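Local coordinates for protein kappa-carrageenase (Pseudoalteromonas carrageenovora, PDB 1DYP) that catalyses, through this catalytic domain, the endohydrolysis of beta-1,4 linkages between galactose 4-sulfate and 3,6-anhydrogalactose in kappa-carrageenans, at residues A[130-141]-A[153-164]. The protein carries 1 engineered substitution. Numbering follows the deposited sequence.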
loop_
_atom_site.group_PDB
_atom_site.type_symbol
_atom_site.label_atom_id
_atom_site.label_comp_id
_atom_site.label_asym_id
_atom_site.label_seq_id
_atom_site.Cartn_x
_atom_site.Cartn_y
_atom_site.Cartn_z
ATOM N N GLU A 130 8.680 2.090 26.540
ATOM C CA GLU A 130 9.849 2.322 25.701
ATOM C C GLU A 130 9.987 1.173 24.711
ATOM O O GLU A 130 9.947 0.008 25.099
ATOM C CB GLU A 130 11.105 2.397 26.572
ATOM C CG GLU A 130 12.354 2.869 25.843
ATOM C CD GLU A 130 12.237 4.300 25.353
ATOM O OE1 GLU A 130 11.342 5.027 25.839
ATOM O OE2 GLU A 130 13.045 4.705 24.490
ATOM N N GLY A 131 10.140 1.499 23.431
ATOM C CA GLY A 131 10.292 0.460 22.430
ATOM C C GLY A 131 8.988 -0.102 21.897
ATOM O O GLY A 131 8.995 -0.882 20.944
ATOM N N ASP A 132 7.871 0.274 22.509
ATOM C CA ASP A 132 6.570 -0.205 22.052
ATOM C C ASP A 132 6.293 0.292 20.639
ATOM O O ASP A 132 6.589 1.439 20.305
ATOM C CB ASP A 132 5.450 0.296 22.967
ATOM C CG ASP A 132 5.145 -0.658 24.106
ATOM O OD1 ASP A 132 5.791 -1.722 24.205
ATOM O OD2 ASP A 132 4.242 -0.333 24.901
ATOM N N VAL A 133 5.721 -0.581 19.818
ATOM C CA VAL A 133 5.374 -0.231 18.448
ATOM C C VAL A 133 3.859 -0.075 18.398
ATOM O O VAL A 133 3.118 -1.030 18.642
ATOM C CB VAL A 133 5.815 -1.328 17.460
ATOM C CG1 VAL A 133 5.306 -1.007 16.065
ATOM C CG2 VAL A 133 7.338 -1.436 17.457
ATOM N N GLN A 134 3.405 1.135 18.091
ATOM C CA GLN A 134 1.978 1.429 18.037
ATOM C C GLN A 134 1.382 1.226 16.654
ATOM O O GLN A 134 0.168 1.106 16.510
ATOM C CB GLN A 134 1.714 2.878 18.451
ATOM C CG GLN A 134 2.364 3.311 19.751
ATOM C CD GLN A 134 1.878 4.675 20.209
ATOM O OE1 GLN A 134 1.502 5.521 19.397
ATOM N NE2 GLN A 134 1.893 4.900 21.519
ATOM N N TYR A 135 2.239 1.202 15.641
ATOM C CA TYR A 135 1.781 1.059 14.264
ATOM C C TYR A 135 2.846 0.411 13.394
ATOM O O TYR A 135 4.021 0.764 13.477
ATOM C CB TYR A 135 1.439 2.445 13.706
ATOM C CG TYR A 135 1.069 2.472 12.239
ATOM C CD1 TYR A 135 -0.144 1.945 11.797
ATOM C CD2 TYR A 135 1.930 3.034 11.295
ATOM C CE1 TYR A 135 -0.494 1.978 10.448
ATOM C CE2 TYR A 135 1.588 3.071 9.940
ATOM C CZ TYR A 135 0.376 2.541 9.526
ATOM O OH TYR A 135 0.025 2.573 8.196
ATOM N N SER A 136 2.426 -0.539 12.563
ATOM C CA SER A 136 3.330 -1.232 11.650
ATOM C C SER A 136 2.752 -1.199 10.241
ATOM O O SER A 136 1.574 -1.492 10.037
ATOM C CB SER A 136 3.515 -2.695 12.062
ATOM O OG SER A 136 4.103 -2.815 13.344
ATOM N N GLU A 137 3.588 -0.847 9.271
ATOM C CA GLU A 137 3.164 -0.795 7.879
ATOM C C GLU A 137 4.277 -1.299 6.980
ATOM O O GLU A 137 5.403 -0.807 7.042
ATOM C CB GLU A 137 2.817 0.641 7.474
ATOM C CG GLU A 137 2.397 0.794 6.011
ATOM C CD GLU A 137 2.258 2.246 5.590
ATOM O OE1 GLU A 137 1.930 3.084 6.455
ATOM O OE2 GLU A 137 2.461 2.553 4.396
ATOM N N ILE A 138 3.966 -2.298 6.164
ATOM C CA ILE A 138 4.939 -2.832 5.221
ATOM C C ILE A 138 4.402 -2.546 3.828
ATOM O O ILE A 138 3.307 -2.976 3.472
ATOM C CB ILE A 138 5.140 -4.354 5.373
ATOM C CG1 ILE A 138 5.732 -4.672 6.748
ATOM C CG2 ILE A 138 6.085 -4.853 4.273
ATOM C CD1 ILE A 138 5.984 -6.157 6.998
ATOM N N ASP A 139 5.169 -1.798 3.047
ATOM C CA ASP A 139 4.753 -1.463 1.694
ATOM C C ASP A 139 5.480 -2.389 0.733
ATOM O O ASP A 139 6.681 -2.243 0.510
ATOM C CB ASP A 139 5.090 -0.003 1.422
ATOM C CG ASP A 139 4.515 0.911 2.477
ATOM O OD1 ASP A 139 3.272 1.001 2.560
ATOM O OD2 ASP A 139 5.301 1.513 3.238
ATOM N N VAL A 140 4.755 -3.357 0.177
ATOM C CA VAL A 140 5.371 -4.306 -0.746
ATOM C C VAL A 140 5.901 -3.526 -1.935
ATOM O O VAL A 140 7.020 -3.747 -2.395
ATOM C CB VAL A 140 4.364 -5.367 -1.206
ATOM C CG1 VAL A 140 5.064 -6.389 -2.096
ATOM C CG2 VAL A 140 3.751 -6.049 0.009
ATOM N N VAL A 141 5.083 -2.609 -2.432
ATOM C CA VAL A 141 5.496 -1.744 -3.522
ATOM C C VAL A 141 4.575 -0.541 -3.632
ATOM O O VAL A 141 3.379 -0.624 -3.360
ATOM C CB VAL A 141 5.517 -2.468 -4.901
ATOM C CG1 VAL A 141 4.106 -2.861 -5.326
ATOM C CG2 VAL A 141 6.144 -1.553 -5.946
ATOM N N ASP A 153 9.166 2.184 -5.032
ATOM C CA ASP A 153 9.487 2.205 -3.611
ATOM C C ASP A 153 8.982 0.940 -2.919
ATOM O O ASP A 153 7.898 0.445 -3.208
ATOM C CB ASP A 153 8.881 3.436 -2.951
ATOM C CG ASP A 153 9.442 4.711 -3.512
ATOM O OD1 ASP A 153 10.680 4.867 -3.505
ATOM O OD2 ASP A 153 8.646 5.550 -3.962
ATOM N N HIS A 154 9.785 0.412 -2.003
ATOM C CA HIS A 154 9.459 -0.803 -1.253
ATOM C C HIS A 154 9.856 -0.383 0.145
ATOM O O HIS A 154 10.947 -0.690 0.625
ATOM C CB HIS A 154 10.316 -1.939 -1.807
ATOM C CG HIS A 154 10.252 -2.047 -3.303
ATOM N ND1 HIS A 154 9.284 -2.774 -3.958
ATOM C CD2 HIS A 154 10.988 -1.457 -4.274
ATOM C CE1 HIS A 154 9.418 -2.625 -5.266
ATOM N NE2 HIS A 154 10.445 -1.827 -5.482
ATOM N N ASP A 155 8.954 0.364 0.774
ATOM C CA ASP A 155 9.198 0.947 2.086
ATOM C C ASP A 155 8.508 0.366 3.321
ATOM O O ASP A 155 7.736 -0.604 3.263
ATOM C CB ASP A 155 8.855 2.433 2.020
ATOM C CG ASP A 155 9.648 3.165 0.969
ATOM O OD1 ASP A 155 10.781 2.721 0.686
ATOM O OD2 ASP A 155 9.155 4.177 0.432
ATOM N N LEU A 156 8.797 1.007 4.450
ATOM C CA LEU A 156 8.249 0.655 5.754
ATOM C C LEU A 156 7.887 1.936 6.500
ATOM O O LEU A 156 8.573 2.951 6.380
ATOM C CB LEU A 156 9.287 -0.101 6.579
ATOM C CG LEU A 156 9.813 -1.435 6.054
ATOM C CD1 LEU A 156 10.956 -1.895 6.944
ATOM C CD2 LEU A 156 8.694 -2.469 6.034
ATOM N N HIS A 157 6.800 1.878 7.263
ATOM C CA HIS A 157 6.354 3.003 8.078
ATOM C C HIS A 157 6.016 2.423 9.443
ATOM O O HIS A 157 5.586 1.276 9.540
ATOM C CB HIS A 157 5.092 3.655 7.508
ATOM C CG HIS A 157 5.287 4.313 6.179
ATOM N ND1 HIS A 157 5.470 3.602 5.012
ATOM C CD2 HIS A 157 5.297 5.621 5.828
ATOM C CE1 HIS A 157 5.580 4.444 3.999
ATOM N NE2 HIS A 157 5.479 5.675 4.468
ATOM N N ASN A 158 6.206 3.208 10.494
ATOM C CA ASN A 158 5.896 2.729 11.832
ATOM C C ASN A 158 5.919 3.841 12.858
ATOM O O ASN A 158 6.417 4.934 12.600
ATOM C CB ASN A 158 6.904 1.660 12.273
ATOM C CG ASN A 158 8.322 2.202 12.378
ATOM O OD1 ASN A 158 8.983 2.426 11.371
ATOM N ND2 ASN A 158 8.789 2.422 13.608
ATOM N N ILE A 159 5.354 3.537 14.020
ATOM C CA ILE A 159 5.353 4.446 15.152
ATOM C C ILE A 159 5.939 3.622 16.288
ATOM O O ILE A 159 5.405 2.567 16.638
ATOM C CB ILE A 159 3.942 4.890 15.568
ATOM C CG1 ILE A 159 3.317 5.760 14.478
ATOM C CG2 ILE A 159 4.024 5.670 16.885
ATOM C CD1 ILE A 159 1.882 6.157 14.768
ATOM N N VAL A 160 7.047 4.089 16.849
ATOM C CA VAL A 160 7.685 3.381 17.946
ATOM C C VAL A 160 8.012 4.369 19.055
ATOM O O VAL A 160 8.349 5.522 18.794
ATOM C CB VAL A 160 8.978 2.660 17.479
ATOM C CG1 VAL A 160 9.990 3.671 16.961
ATOM C CG2 VAL A 160 9.568 1.847 18.622
ATOM N N VAL A 161 7.895 3.917 20.296
ATOM C CA VAL A 161 8.177 4.773 21.437
ATOM C C VAL A 161 9.681 4.954 21.639
ATOM O O VAL A 161 10.407 3.990 21.881
ATOM C CB VAL A 161 7.554 4.191 22.726
ATOM C CG1 VAL A 161 7.921 5.056 23.924
ATOM C CG2 VAL A 161 6.044 4.112 22.579
ATOM N N LYS A 162 10.134 6.198 21.523
ATOM C CA LYS A 162 11.541 6.551 21.704
ATOM C C LYS A 162 11.619 7.614 22.790
ATOM O O LYS A 162 10.992 8.669 22.678
ATOM C CB LYS A 162 12.132 7.126 20.417
ATOM C CG LYS A 162 12.288 6.148 19.272
ATOM C CD LYS A 162 12.947 6.861 18.099
ATOM C CE LYS A 162 13.203 5.933 16.925
ATOM N NZ LYS A 162 13.874 6.662 15.811
ATOM N N ASN A 163 12.398 7.340 23.832
ATOM C CA ASN A 163 12.538 8.274 24.941
ATOM C C ASN A 163 11.161 8.624 25.489
ATOM O O ASN A 163 10.870 9.785 25.788
ATOM C CB ASN A 163 13.254 9.549 24.489
ATOM C CG ASN A 163 14.665 9.286 24.018
ATOM O OD1 ASN A 163 15.440 8.598 24.688
ATOM N ND2 ASN A 163 15.015 9.840 22.863
ATOM N N GLY A 164 10.311 7.606 25.597
ATOM C CA GLY A 164 8.971 7.798 26.119
ATOM C C GLY A 164 8.013 8.528 25.199
ATOM O O GLY A 164 6.898 8.857 25.601
#
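The active-site strand of this family 16 glycoside hydrolase carries the nucleophile E137 and the active-site residue D139 and pairs antiparallel with strand 156-162, which presents H157 beside both acids. E137 and H157 form a hydrogen-bonded pair, with E137 N 2.9 Å from H157 O. On the same face their side chains run alongside each other, carboxylate and imidazole only 9° from parallel, and E137 OE1 lies 3.4 Å from H157 CB. With CG anti to the backbone N (chi1 178°) and an extended chain, E137 brings OE1 to Y135 OH, 2.6 Å away; the hydroxyl donates from above the carboxylate plane. D139 instead stands at nearly a right angle to the imidazole and puts OD2 at its edge, 2.7 Å from H157 ND1, in a weak, bent hydrogen bond. The other ring nitrogen, NE2, binds a cadmium ion, so the metal, with this weak bond, probably limits rotation of the ring. An alanine in place of E137 would probably leave Y135 OH without its acceptor and open a gap beside the H157 ring, besides removing the nucleophile. On the opposite face I138 packs alongside L156. Q134 and Y135 both face I159 in a classic beta bulge, and beyond it the E130 carboxylate grips N163 N and G164 N, each 2.8 Å away, through the syn lone pairs of OE2 and OE1. The E-x-D-x-x-E sequence of E137, D139 and E142, with a beta bulge at V140 and V141 between the last two, is the catalytic signature of the family 16 beta-jelly roll.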